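PDB 4R5O: quinonprotein alcohol dehydrogenase-like protein from Bacteroides thetaiotaomicron VPI-5482, which is of unknown function but binds calcium and joins an immunoglobulin-like beta-sandwich domain to a seven-bladed beta-propeller. Local coordinates for residues 155-160 against 166-171; 312-317 against 358-363; 254-259 against 263-268. All blocks are in the same frame, centred on the assembly; numbering follows the deposited sequence. Where two conformers were deposited one is given.

Interaction 1: residues 155-160 against 166-171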
ATOM      1  N   LEU A 155      -3.329  -6.745   1.658  1.00 35.47           N
ATOM      2  CA  LEU A 155      -3.900  -6.285   0.395  1.00 33.87           C
ATOM      3  C   LEU A 155      -4.971  -7.264  -0.090  1.00 38.58           C
ATOM      4  O   LEU A 155      -4.748  -8.477  -0.143  1.00 37.70           O
ATOM      5  CB  LEU A 155      -2.793  -6.105  -0.670  1.00 33.19           C
ATOM      6  CG  LEU A 155      -3.191  -6.099  -2.160  1.00 37.85           C
ATOM      7  CD1 LEU A 155      -3.987  -4.848  -2.539  1.00 40.88           C
ATOM      8  CD2 LEU A 155      -1.988  -6.192  -3.041  1.00 34.53           C
ATOM      9  N   LEU A 156      -6.131  -6.700  -0.464  1.00 35.43           N
ATOM     10  CA  LEU A 156      -7.238  -7.390  -1.106  1.00 34.83           C
ATOM     11  C   LEU A 156      -7.416  -6.783  -2.475  1.00 38.55           C
ATOM     12  O   LEU A 156      -7.649  -5.573  -2.572  1.00 39.58           O
ATOM     13  CB  LEU A 156      -8.543  -7.336  -0.275  1.00 34.44           C
ATOM     14  CG  LEU A 156      -9.809  -7.851  -0.962  1.00 37.94           C
ATOM     15  CD1 LEU A 156      -9.770  -9.347  -1.131  1.00 37.51           C
ATOM     16  CD2 LEU A 156     -11.022  -7.467  -0.177  1.00 42.07           C
ATOM     17  N   VAL A 157      -7.304  -7.616  -3.533  1.00 32.84           N
ATOM     18  CA  VAL A 157      -7.471  -7.174  -4.918  1.00 31.14           C
ATOM     19  C   VAL A 157      -8.922  -7.479  -5.335  1.00 34.44           C
ATOM     20  O   VAL A 157      -9.377  -8.622  -5.275  1.00 36.14           O
ATOM     21  CB  VAL A 157      -6.419  -7.793  -5.894  1.00 34.26           C
ATOM     22  CG1 VAL A 157      -6.571  -7.218  -7.290  1.00 34.80           C
ATOM     23  CG2 VAL A 157      -4.987  -7.562  -5.406  1.00 33.60           C
ATOM     24  N   GLY A 158      -9.646  -6.441  -5.707  1.00 29.25           N
ATOM     25  CA  GLY A 158     -11.008  -6.556  -6.204  1.00 28.99           C
ATOM     26  C   GLY A 158     -10.905  -6.736  -7.699  1.00 33.17           C
ATOM     27  O   GLY A 158     -10.630  -5.774  -8.420  1.00 30.86           O
ATOM     28  N   THR A 159     -11.000  -7.996  -8.153  1.00 31.39           N
ATOM     29  CA  THR A 159     -10.804  -8.355  -9.549  1.00 32.10           C
ATOM     30  C   THR A 159     -11.833  -9.403  -9.959  1.00 36.43           C
ATOM     31  O   THR A 159     -12.263 -10.187  -9.126  1.00 35.67           O
ATOM     32  CB  THR A 159      -9.352  -8.844  -9.765  1.00 34.78           C
ATOM     33  OG1 THR A 159      -9.177  -9.239 -11.128  1.00 38.38           O
ATOM     34  CG2 THR A 159      -8.943  -9.940  -8.823  1.00 29.60           C
ATOM     35  N   SER A 160     -12.227  -9.400 -11.251  1.00 33.97           N
ATOM     36  CA  SER A 160     -13.230 -10.332 -11.779  1.00 34.77           C
ATOM     37  C   SER A 160     -12.613 -11.736 -12.011  1.00 38.46           C
ATOM     38  O   SER A 160     -13.358 -12.695 -12.171  1.00 36.66           O
ATOM     39  CB  SER A 160     -13.853  -9.790 -13.058  1.00 38.25           C
ATOM     40  OG  SER A 160     -12.851  -9.567 -14.032  1.00 56.27           O
ATOM     41  N   HIS A 166      -6.012 -13.246  -4.353  1.00 36.18           N
ATOM     42  CA  HIS A 166      -6.720 -11.982  -4.100  1.00 34.61           C
ATOM     43  C   HIS A 166      -6.185 -11.311  -2.833  1.00 38.11           C
ATOM     44  O   HIS A 166      -6.145 -10.087  -2.744  1.00 37.50           O
ATOM     45  CB  HIS A 166      -8.226 -12.204  -3.982  1.00 33.76           C
ATOM     46  CG  HIS A 166      -8.788 -12.958  -5.135  1.00 35.75           C
ATOM     47  ND1 HIS A 166      -9.071 -14.317  -5.039  1.00 36.61           N
ATOM     48  CD2 HIS A 166      -9.014 -12.550  -6.401  1.00 36.24           C
ATOM     49  CE1 HIS A 166      -9.532 -14.669  -6.225  1.00 35.60           C
ATOM     50  NE2 HIS A 166      -9.505 -13.643  -7.083  1.00 36.15           N
ATOM     51  N   PHE A 167      -5.753 -12.112  -1.872  1.00 34.78           N
ATOM     52  CA  PHE A 167      -5.282 -11.595  -0.600  1.00 34.76           C
ATOM     53  C   PHE A 167      -3.775 -11.787  -0.483  1.00 40.33           C
ATOM     54  O   PHE A 167      -3.270 -12.886  -0.686  1.00 41.61           O
ATOM     55  CB  PHE A 167      -6.029 -12.309   0.542  1.00 36.40           C
ATOM     56  CG  PHE A 167      -5.799 -11.706   1.898  1.00 37.73           C
ATOM     57  CD1 PHE A 167      -6.632 -10.699   2.376  1.00 39.68           C
ATOM     58  CD2 PHE A 167      -4.760 -12.152   2.706  1.00 39.72           C
ATOM     59  CE1 PHE A 167      -6.415 -10.135   3.629  1.00 39.95           C
ATOM     60  CE2 PHE A 167      -4.530 -11.571   3.951  1.00 42.26           C
ATOM     61  CZ  PHE A 167      -5.364 -10.572   4.407  1.00 40.06           C
ATOM     62  N   TYR A 168      -3.068 -10.716  -0.156  1.00 36.80           N
ATOM     63  CA  TYR A 168      -1.611 -10.678  -0.039  1.00 35.78           C
ATOM     64  C   TYR A 168      -1.154 -10.119   1.303  1.00 40.87           C
ATOM     65  O   TYR A 168      -1.744  -9.155   1.792  1.00 40.78           O
ATOM     66  CB  TYR A 168      -1.025  -9.800  -1.163  1.00 35.78           C
ATOM     67  CG  TYR A 168      -1.289 -10.300  -2.573  1.00 35.83           C
ATOM     68  CD1 TYR A 168      -2.510 -10.072  -3.197  1.00 35.17           C
ATOM     69  CD2 TYR A 168      -0.271 -10.877  -3.331  1.00 36.86           C
ATOM     70  CE1 TYR A 168      -2.749 -10.512  -4.494  1.00 33.14           C
ATOM     71  CE2 TYR A 168      -0.501 -11.330  -4.626  1.00 37.16           C
ATOM     72  CZ  TYR A 168      -1.736 -11.133  -5.209  1.00 42.46           C
ATOM     73  OH  TYR A 168      -1.929 -11.554  -6.507  1.00 49.30           O
ATOM     74  N   ILE A 169      -0.093 -10.719   1.887  1.00 37.06           N
ATOM     75  CA  ILE A 169       0.564 -10.234   3.095  1.00 36.13           C
ATOM     76  C   ILE A 169       1.958  -9.797   2.675  1.00 40.79           C
ATOM     77  O   ILE A 169       2.744 -10.599   2.149  1.00 41.85           O
ATOM     78  CB  ILE A 169       0.593 -11.203   4.304  1.00 39.26           C
ATOM     79  CG1 ILE A 169      -0.765 -11.868   4.577  1.00 39.18           C
ATOM     80  CG2 ILE A 169       1.178 -10.479   5.564  1.00 38.91           C
ATOM     81  CD1 ILE A 169      -0.690 -12.958   5.616  1.00 42.07           C
ATOM     82  N   VAL A 170       2.223  -8.499   2.856  1.00 36.77           N
ATOM     83  CA  VAL A 170       3.469  -7.800   2.526  1.00 35.67           C
ATOM     84  C   VAL A 170       3.991  -7.194   3.816  1.00 40.35           C
ATOM     85  O   VAL A 170       3.213  -6.571   4.530  1.00 41.07           O
ATOM     86  CB  VAL A 170       3.234  -6.735   1.401  1.00 37.13           C
ATOM     87  CG1 VAL A 170       4.492  -5.911   1.120  1.00 36.17           C
ATOM     88  CG2 VAL A 170       2.706  -7.380   0.115  1.00 36.06           C
ATOM     89  N   ASP A 171       5.280  -7.410   4.148  1.00 36.58           N
ATOM     90  CA  ASP A 171       5.865  -6.798   5.335  1.00 36.43           C
ATOM     91  C   ASP A 171       5.866  -5.249   5.163  1.00 38.42           C
ATOM     92  O   ASP A 171       6.271  -4.748   4.107  1.00 34.80           O
ATOM     93  CB  ASP A 171       7.272  -7.341   5.605  1.00 38.43           C
ATOM     94  CG  ASP A 171       7.881  -6.775   6.868  1.00 47.46           C
ATOM     95  OD1 ASP A 171       7.260  -6.922   7.947  1.00 48.00           O
ATOM     96  OD2 ASP A 171       8.964  -6.180   6.780  1.00 56.13           O
TER
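The two middle strands of a four-stranded antiparallel propeller blade meet here as a beta hairpin, Leu155 and Leu156 pairing with Tyr168 and Phe167. Leu155 and Tyr168 form a hydrogen-bonded pair: Leu155 N bonds Tyr168 O at 2.9 Å, and Tyr168 N returns a bond to Leu155 O at 2.8 Å. Leu156 and Phe167 make the neighbouring non-hydrogen-bonded pair. Beyond it, Val157 N reaches His166 O at 2.8 Å. CA-H...O contacts accompany these bonds, from Phe167 CA to Leu155 O (3.2 Å) and from Leu156 CA to His166 O. His166 and Phe167 both face Ala181, a classic beta bulge against the outer strand 177-181.

On one face of the sheet Leu155 and Tyr168 run alongside each other, with Leu155 CD2 3.9 Å from Tyr168 CD1. Val157 CG2 stands 3.8 Å from Tyr168 CE1 farther along the same ring; it is the branch beside the backbone N, CG1 being trans to that N (chi1 -176°), and this turns CG2 to the phenol. Leu156 and Phe167 project to the opposite face, where both touch Leu190 of the next blade. At the loop end Thr159 CG2 meets the edge of the His166 imidazole in its plane, 3.6 Å from CD2. The ring's nitrogens bond elsewhere, NE2 to Thr161 O and ND1 to Val183 N, while Tyr168 OH takes a bond from Arg164 and Thr159 OG1 bonds Asp142. The buried backbone is thus paired strand to strand, the ring of His166 is fixed at both nitrogens, and carbon-rich surfaces remain for packing on both faces.

Interaction 2: residues 312-317 against 358-363. With CA (calcium ion), chain L.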
ATOM      1  N   VAL A 312     -23.213  16.890  14.574  1.00 47.69           N
ATOM      2  CA  VAL A 312     -22.879  18.275  14.246  1.00 48.89           C
ATOM      3  C   VAL A 312     -23.072  18.466  12.756  1.00 53.57           C
ATOM      4  O   VAL A 312     -22.394  17.775  11.989  1.00 54.09           O
ATOM      5  CB  VAL A 312     -21.428  18.655  14.682  1.00 53.93           C
ATOM      6  CG1 VAL A 312     -21.038  20.042  14.169  1.00 54.30           C
ATOM      7  CG2 VAL A 312     -21.241  18.554  16.202  1.00 54.24           C
ATOM      8  N   PHE A 313     -23.943  19.430  12.339  1.00 49.27           N
ATOM      9  CA  PHE A 313     -24.229  19.714  10.932  1.00 48.16           C
ATOM     10  C   PHE A 313     -23.098  20.522  10.286  1.00 50.28           C
ATOM     11  O   PHE A 313     -22.601  21.499  10.858  1.00 48.92           O
ATOM     12  CB  PHE A 313     -25.570  20.465  10.784  1.00 51.31           C
ATOM     13  CG  PHE A 313     -25.918  20.901   9.378  1.00 53.92           C
ATOM     14  CD1 PHE A 313     -26.403  19.985   8.445  1.00 57.71           C
ATOM     15  CD2 PHE A 313     -25.784  22.236   8.990  1.00 57.31           C
ATOM     16  CE1 PHE A 313     -26.690  20.384   7.133  1.00 59.64           C
ATOM     17  CE2 PHE A 313     -26.090  22.639   7.686  1.00 60.46           C
ATOM     18  CZ  PHE A 313     -26.542  21.713   6.766  1.00 58.84           C
ATOM     19  N   ALA A 314     -22.708  20.097   9.065  1.00 47.31           N
ATOM     20  CA  ALA A 314     -21.682  20.700   8.200  1.00 46.12           C
ATOM     21  C   ALA A 314     -22.342  21.120   6.908  1.00 53.31           C
ATOM     22  O   ALA A 314     -22.764  20.251   6.136  1.00 52.87           O
ATOM     23  CB  ALA A 314     -20.558  19.716   7.965  1.00 45.71           C
ATOM     24  N   ASN A 315     -22.451  22.459   6.682  1.00 52.82           N
ATOM     25  CA  ASN A 315     -23.123  23.072   5.538  0.50 53.63           C
ATOM     26  C   ASN A 315     -22.285  22.925   4.244  1.00 59.04           C
ATOM     27  O   ASN A 315     -21.971  23.922   3.574  1.00 61.60           O
ATOM     28  CB  ASN A 315     -23.402  24.558   5.836  0.50 55.66           C
ATOM     29  CG  ASN A 315     -22.182  25.361   6.256  0.50 69.49           C
ATOM     30  OD1 ASN A 315     -21.306  24.883   7.011  0.50 57.27           O
ATOM     31  ND2 ASN A 315     -22.132  26.623   5.823  0.50 55.62           N
ATOM     32  N   PHE A 316     -21.938  21.678   3.880  1.00 54.22           N
ATOM     33  CA  PHE A 316     -21.186  21.338   2.664  1.00 52.63           C
ATOM     34  C   PHE A 316     -21.451  19.882   2.390  1.00 58.26           C
ATOM     35  O   PHE A 316     -21.667  19.110   3.322  1.00 57.40           O
ATOM     36  CB  PHE A 316     -19.670  21.664   2.726  1.00 52.64           C
ATOM     37  CG  PHE A 316     -18.869  20.857   3.717  1.00 52.07           C
ATOM     38  CD1 PHE A 316     -18.397  19.583   3.387  1.00 52.89           C
ATOM     39  CD2 PHE A 316     -18.550  21.378   4.962  1.00 53.01           C
ATOM     40  CE1 PHE A 316     -17.644  18.834   4.299  1.00 52.51           C
ATOM     41  CE2 PHE A 316     -17.788  20.633   5.870  1.00 54.97           C
ATOM     42  CZ  PHE A 316     -17.345  19.366   5.535  1.00 52.06           C
ATOM     43  N   GLN A 317     -21.447  19.516   1.119  1.00 56.55           N
ATOM     44  CA  GLN A 317     -21.683  18.160   0.671  1.00 55.76           C
ATOM     45  C   GLN A 317     -20.355  17.403   0.687  1.00 58.80           C
ATOM     46  O   GLN A 317     -19.356  17.975   0.249  1.00 59.68           O
ATOM     47  CB  GLN A 317     -22.317  18.211  -0.731  1.00 57.49           C
ATOM     48  CG  GLN A 317     -23.207  17.023  -1.072  1.00 84.06           C
ATOM     49  CD  GLN A 317     -24.499  16.886  -0.284  1.00 99.73           C
ATOM     50  OE1 GLN A 317     -25.015  17.829   0.334  1.00 90.33           O
ATOM     51  NE2 GLN A 317     -25.032  15.678  -0.283  1.00 97.94           N
ATOM     52  N   ASP A 358     -17.515  26.008  14.522  1.00 64.65           N
ATOM     53  CA  ASP A 358     -16.983  27.222  13.892  1.00 64.74           C
ATOM     54  C   ASP A 358     -15.895  26.886  12.890  1.00 66.14           C
ATOM     55  O   ASP A 358     -15.688  27.632  11.937  1.00 66.02           O
ATOM     56  CB  ASP A 358     -16.413  28.186  14.965  1.00 68.09           C
ATOM     57  CG  ASP A 358     -17.373  28.691  16.035  1.00 82.23           C
ATOM     58  OD1 ASP A 358     -18.604  28.440  15.911  1.00 83.95           O
ATOM     59  OD2 ASP A 358     -16.901  29.342  16.984  1.00 88.45           O
ATOM     60  N   SER A 359     -15.179  25.774  13.138  1.00 61.28           N
ATOM     61  CA  SER A 359     -14.085  25.249  12.323  1.00 59.86           C
ATOM     62  C   SER A 359     -14.586  24.716  10.949  1.00 62.85           C
ATOM     63  O   SER A 359     -13.761  24.392  10.087  1.00 63.92           O
ATOM     64  CB  SER A 359     -13.361  24.136  13.080  1.00 61.80           C
ATOM     65  OG  SER A 359     -14.217  23.038  13.359  1.00 66.13           O
ATOM     66  N   LEU A 360     -15.918  24.630  10.758  1.00 57.37           N
ATOM     67  CA  LEU A 360     -16.580  24.152   9.543  1.00 56.56           C
ATOM     68  C   LEU A 360     -17.161  25.284   8.706  1.00 63.16           C
ATOM     69  O   LEU A 360     -17.776  25.011   7.662  1.00 63.85           O
ATOM     70  CB  LEU A 360     -17.731  23.192   9.905  1.00 56.23           C
ATOM     71  CG  LEU A 360     -17.413  21.901  10.608  1.00 59.29           C
ATOM     72  CD1 LEU A 360     -18.694  21.223  11.070  1.00 57.74           C
ATOM     73  CD2 LEU A 360     -16.556  20.996   9.729  1.00 59.10           C
ATOM     74  N   LYS A 361     -17.017  26.540   9.171  1.00 61.16           N
ATOM     75  CA  LYS A 361     -17.577  27.723   8.505  1.00 62.21           C
ATOM     76  C   LYS A 361     -16.793  28.071   7.220  1.00 65.46           C
ATOM     77  O   LYS A 361     -17.369  28.682   6.313  1.00 65.60           O
ATOM     78  CB  LYS A 361     -17.590  28.931   9.461  1.00 65.82           C
ATOM     79  N   ALA A 362     -15.500  27.666   7.133  1.00 59.89           N
ATOM     80  CA  ALA A 362     -14.658  27.926   5.958  1.00 57.78           C
ATOM     81  C   ALA A 362     -13.636  26.804   5.756  1.00 61.91           C
ATOM     82  O   ALA A 362     -13.201  26.218   6.754  1.00 61.04           O
ATOM     83  CB  ALA A 362     -13.948  29.262   6.110  1.00 58.35           C
ATOM     84  N   PRO A 363     -13.217  26.489   4.487  1.00 58.91           N
ATOM     85  CA  PRO A 363     -12.211  25.433   4.286  1.00 57.16           C
ATOM     86  C   PRO A 363     -10.859  25.798   4.853  1.00 58.93           C
ATOM     87  O   PRO A 363     -10.528  26.979   4.956  1.00 59.54           O
ATOM     88  CB  PRO A 363     -12.104  25.305   2.758  1.00 58.92           C
ATOM     89  CG  PRO A 363     -13.251  26.002   2.209  1.00 64.17           C
ATOM     90  CD  PRO A 363     -13.624  27.067   3.191  1.00 60.95           C
TER
HETATM   91 CA    CA L 508     -14.707  28.686  18.323  1.00 99.81          CA
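The phenyl ring of Phe316 receives Leu360 at its edge, near the ring plane, with Leu360 CD2 4.1 Å from Phe316 CE2; the leucine comes in roughly perpendicular to the phenylalanine side chain, and the ring also stacks with that of Tyr350. Leu360 carries the contact from its side. Its CG stands beside the backbone N and trans to the carbonyl carbon (chi1 -63°), which sends the forked end of the side chain at the segment 312-317 and divides the work between its methyls. While CD2 serves the ring, CD1 lies against the end of strand 309-314, 3.9 Å from Ala314 CB and 4.1 Å from Val312 CG1. Ile300 and Tyr352 also touch Leu360, so this leucine sits buried among apolar groups.

The chain leaves the strand through an inverse gamma turn centred on Asn315, closed by Phe316 N bonding Ala314 O at 2.8 Å. Beyond the turn Phe316, like Ala314, touches Leu360. Two residues before Leu360, Asp358 points elsewhere and binds a calcium ion through OD2 (2.6 Å), a site shared with Asp356. Ser359 OG, bonded to Asp356 O and Ile353 N, links the 3-10 turn to the end of strand 349-353. The leucine thus joins the outermost strand of one blade to the loop after strand 349-353, consistent with a contact between successive blades of the seven-bladed propeller.

Interaction 3: residues 254-259 against 263-268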
ATOM      1  N   ASN A 254     -16.461 -11.083  18.189  1.00 45.65           N
ATOM      2  CA  ASN A 254     -16.392 -12.458  18.724  1.00 46.22           C
ATOM      3  C   ASN A 254     -17.340 -13.411  17.994  1.00 50.38           C
ATOM      4  O   ASN A 254     -16.962 -14.570  17.765  1.00 49.92           O
ATOM      5  CB  ASN A 254     -16.703 -12.476  20.213  1.00 46.94           C
ATOM      6  CG  ASN A 254     -15.634 -11.810  21.026  1.00 59.12           C
ATOM      7  OD1 ASN A 254     -14.441 -11.846  20.666  1.00 58.31           O
ATOM      8  ND2 ASN A 254     -16.034 -11.202  22.135  1.00 50.53           N
ATOM      9  N   GLU A 255     -18.550 -12.926  17.606  1.00 46.76           N
ATOM     10  CA  GLU A 255     -19.515 -13.717  16.831  1.00 45.95           C
ATOM     11  C   GLU A 255     -18.950 -14.019  15.420  1.00 51.24           C
ATOM     12  O   GLU A 255     -19.072 -15.147  14.938  1.00 53.48           O
ATOM     13  CB  GLU A 255     -20.846 -12.990  16.747  1.00 46.93           C
ATOM     14  CG  GLU A 255     -21.910 -13.769  16.003  1.00 55.63           C
ATOM     15  CD  GLU A 255     -23.295 -13.152  15.972  1.00 77.96           C
ATOM     16  OE1 GLU A 255     -23.478 -12.020  16.477  1.00 85.57           O
ATOM     17  OE2 GLU A 255     -24.213 -13.828  15.455  1.00 70.54           O
ATOM     18  N   LEU A 256     -18.289 -13.030  14.800  1.00 45.96           N
ATOM     19  CA  LEU A 256     -17.641 -13.148  13.486  1.00 44.59           C
ATOM     20  C   LEU A 256     -16.485 -14.131  13.514  1.00 46.46           C
ATOM     21  O   LEU A 256     -16.304 -14.855  12.543  1.00 46.87           O
ATOM     22  CB  LEU A 256     -17.122 -11.776  12.998  1.00 44.00           C
ATOM     23  CG  LEU A 256     -18.188 -10.754  12.635  1.00 47.91           C
ATOM     24  CD1 LEU A 256     -17.593  -9.401  12.506  1.00 48.12           C
ATOM     25  CD2 LEU A 256     -18.889 -11.131  11.375  1.00 49.23           C
ATOM     26  N   ILE A 257     -15.719 -14.170  14.618  1.00 41.87           N
ATOM     27  CA  ILE A 257     -14.566 -15.070  14.782  1.00 40.19           C
ATOM     28  C   ILE A 257     -15.047 -16.533  14.948  1.00 45.68           C
ATOM     29  O   ILE A 257     -14.429 -17.436  14.365  1.00 45.82           O
ATOM     30  CB  ILE A 257     -13.694 -14.619  15.976  1.00 41.25           C
ATOM     31  CG1 ILE A 257     -12.935 -13.314  15.606  1.00 39.85           C
ATOM     32  CG2 ILE A 257     -12.707 -15.717  16.402  1.00 40.75           C
ATOM     33  CD1 ILE A 257     -12.174 -12.631  16.706  1.00 37.98           C
ATOM     34  N   ALA A 258     -16.148 -16.752  15.695  1.00 41.88           N
ATOM     35  CA  ALA A 258     -16.697 -18.073  16.041  1.00 41.97           C
ATOM     36  C   ALA A 258     -17.637 -18.673  14.972  1.00 46.86           C
ATOM     37  O   ALA A 258     -17.842 -19.888  14.961  1.00 45.54           O
ATOM     38  CB  ALA A 258     -17.480 -17.954  17.336  1.00 43.17           C
ATOM     39  N   ALA A 259     -18.258 -17.828  14.143  1.00 45.25           N
ATOM     40  CA  ALA A 259     -19.225 -18.236  13.127  1.00 45.89           C
ATOM     41  C   ALA A 259     -18.665 -19.308  12.163  1.00 53.23           C
ATOM     42  O   ALA A 259     -17.561 -19.163  11.625  1.00 52.96           O
ATOM     43  CB  ALA A 259     -19.668 -17.022  12.324  1.00 45.90           C
ATOM     44  N   GLU A 263     -23.304 -19.632   9.029  1.00 57.13           N
ATOM     45  CA  GLU A 263     -23.896 -19.091  10.263  1.00 58.28           C
ATOM     46  C   GLU A 263     -23.866 -17.558  10.270  1.00 65.03           C
ATOM     47  O   GLU A 263     -23.120 -16.976  11.063  1.00 66.40           O
ATOM     48  CB  GLU A 263     -23.179 -19.614  11.521  1.00 59.78           C
ATOM     49  CG  GLU A 263     -23.298 -21.095  11.841  1.00 74.31           C
ATOM     50  CD  GLU A 263     -22.599 -21.522  13.127  1.00102.46           C
ATOM     51  OE1 GLU A 263     -21.843 -20.706  13.714  1.00 66.62           O
ATOM     52  OE2 GLU A 263     -22.795 -22.692  13.536  1.00107.58           O
ATOM     53  N   ALA A 264     -24.693 -16.901   9.425  1.00 61.15           N
ATOM     54  CA  ALA A 264     -24.761 -15.434   9.313  1.00 60.16           C
ATOM     55  C   ALA A 264     -24.882 -14.785  10.695  1.00 63.13           C
ATOM     56  O   ALA A 264     -25.712 -15.199  11.510  1.00 62.77           O
ATOM     57  CB  ALA A 264     -25.929 -15.004   8.425  1.00 61.24           C
ATOM     58  N   PRO A 265     -23.999 -13.818  11.005  1.00 59.40           N
ATOM     59  CA  PRO A 265     -24.050 -13.190  12.333  1.00 57.51           C
ATOM     60  C   PRO A 265     -25.111 -12.083  12.417  1.00 54.84           C
ATOM     61  O   PRO A 265     -25.601 -11.602  11.400  1.00 53.53           O
ATOM     62  CB  PRO A 265     -22.640 -12.620  12.485  1.00 59.56           C
ATOM     63  CG  PRO A 265     -22.233 -12.258  11.084  1.00 65.17           C
ATOM     64  CD  PRO A 265     -22.935 -13.218  10.160  1.00 61.18           C
ATOM     65  N   ALA A 266     -25.472 -11.694  13.643  1.00 49.19           N
ATOM     66  CA  ALA A 266     -26.448 -10.640  13.906  1.00 48.28           C
ATOM     67  C   ALA A 266     -25.893  -9.278  13.487  1.00 51.38           C
ATOM     68  O   ALA A 266     -24.730  -8.952  13.749  1.00 51.11           O
ATOM     69  CB  ALA A 266     -26.836 -10.623  15.371  1.00 49.09           C
ATOM     70  N   VAL A 267     -26.739  -8.494  12.829  1.00 46.70           N
ATOM     71  CA  VAL A 267     -26.393  -7.182  12.332  1.00 45.62           C
ATOM     72  C   VAL A 267     -27.343  -6.193  12.966  1.00 52.54           C
ATOM     73  O   VAL A 267     -28.540  -6.423  13.009  1.00 55.85           O
ATOM     74  CB  VAL A 267     -26.385  -7.123  10.778  1.00 48.28           C
ATOM     75  CG1 VAL A 267     -27.660  -7.668  10.146  1.00 47.53           C
ATOM     76  CG2 VAL A 267     -26.052  -5.733  10.261  1.00 47.86           C
ATOM     77  N   THR A 268     -26.791  -5.124  13.523  1.00 47.74           N
ATOM     78  CA  THR A 268     -27.546  -4.062  14.171  1.00 46.37           C
ATOM     79  C   THR A 268     -27.304  -2.780  13.430  1.00 50.23           C
ATOM     80  O   THR A 268     -26.163  -2.517  13.045  1.00 52.08           O
ATOM     81  CB  THR A 268     -27.122  -3.960  15.622  1.00 43.81           C
ATOM     82  OG1 THR A 268     -27.159  -5.254  16.197  1.00 46.54           O
ATOM     83  CG2 THR A 268     -27.944  -2.957  16.411  1.00 39.79           C
TER
HETATM   84  O   HOH W   1     -23.560 -16.624  13.884  1.00 50.57           O
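Glu255 swings CG trans to its own backbone N (chi1 -178°) and keeps the rest of its chain extended, so that its carboxylate spans from the short helix 253-258 to Pro265 and Ala266. Helix and loop together make the excursion between strands 246-252 and 268-270 of one propeller blade. Ala266 N donates to Glu255 OE2 at 3.1 Å, approaching from above the carboxylate plane, 48° out of it; a second, weak bond from the same N reaches OE1. The side chain crosses the proline on its way, with Glu255 CG 3.8 Å from Pro265 CB. A water adds a third link by donating both to Glu255 OE2 and to Glu263 O, the latter at 2.9 Å. Replacing Glu255 by an alanine would probably leave Ala266 N and the bridging water without their carboxylate partner and free the loop to drift from the helix.

Leu256 also meets Pro265, its CD2 3.5 Å from Pro265 CG, and the proline rests on Ile218 of the preceding blade. Leu256 itself touches Leu199 and Tyr251, so proline and leucine belong to one apolar cluster with these residues and Ile218. The helix start is held by a bond from Glu255 N to Asp252 OD2; Asp252 is a calcium-binding residue, though no calcium is bound to it in this chain, and a calcium ion lies about 7 Å from the Glu255 side chain. At the other end Arg207 NH1 bonds both Leu256 O and Ala259 O, gripping carbonyls at the helix C-terminus. Where the chain doubles back, Ala259 CB lies 3.7 Å from Glu263 O, while Glu263 OE1 accepts a bond from Lys260 N and passes 3.6 Å from Ala259 CA.

In the fold
All three contacts belong to the beta-propeller, and they follow one another along the chain in the order interaction 1, interaction 3, interaction 2, with none overlapping. Interaction 1 lies within a single blade, between strands 152-158 and 167-171, its centre about 10 Å from the chain centre. Interactions 3 and 2 are centred about 29 and 31 Å from it, where loops leave the sheets of strands 246-252 and 309-314. Their centres are about 37 Å apart; centre to centre, interaction 1 lies about 24 Å from interaction 3 and 36 Å from interaction 2. Strand pairing thus builds a blade, while the other two contacts settle loops beside calcium-binding residues at separate places in the propeller.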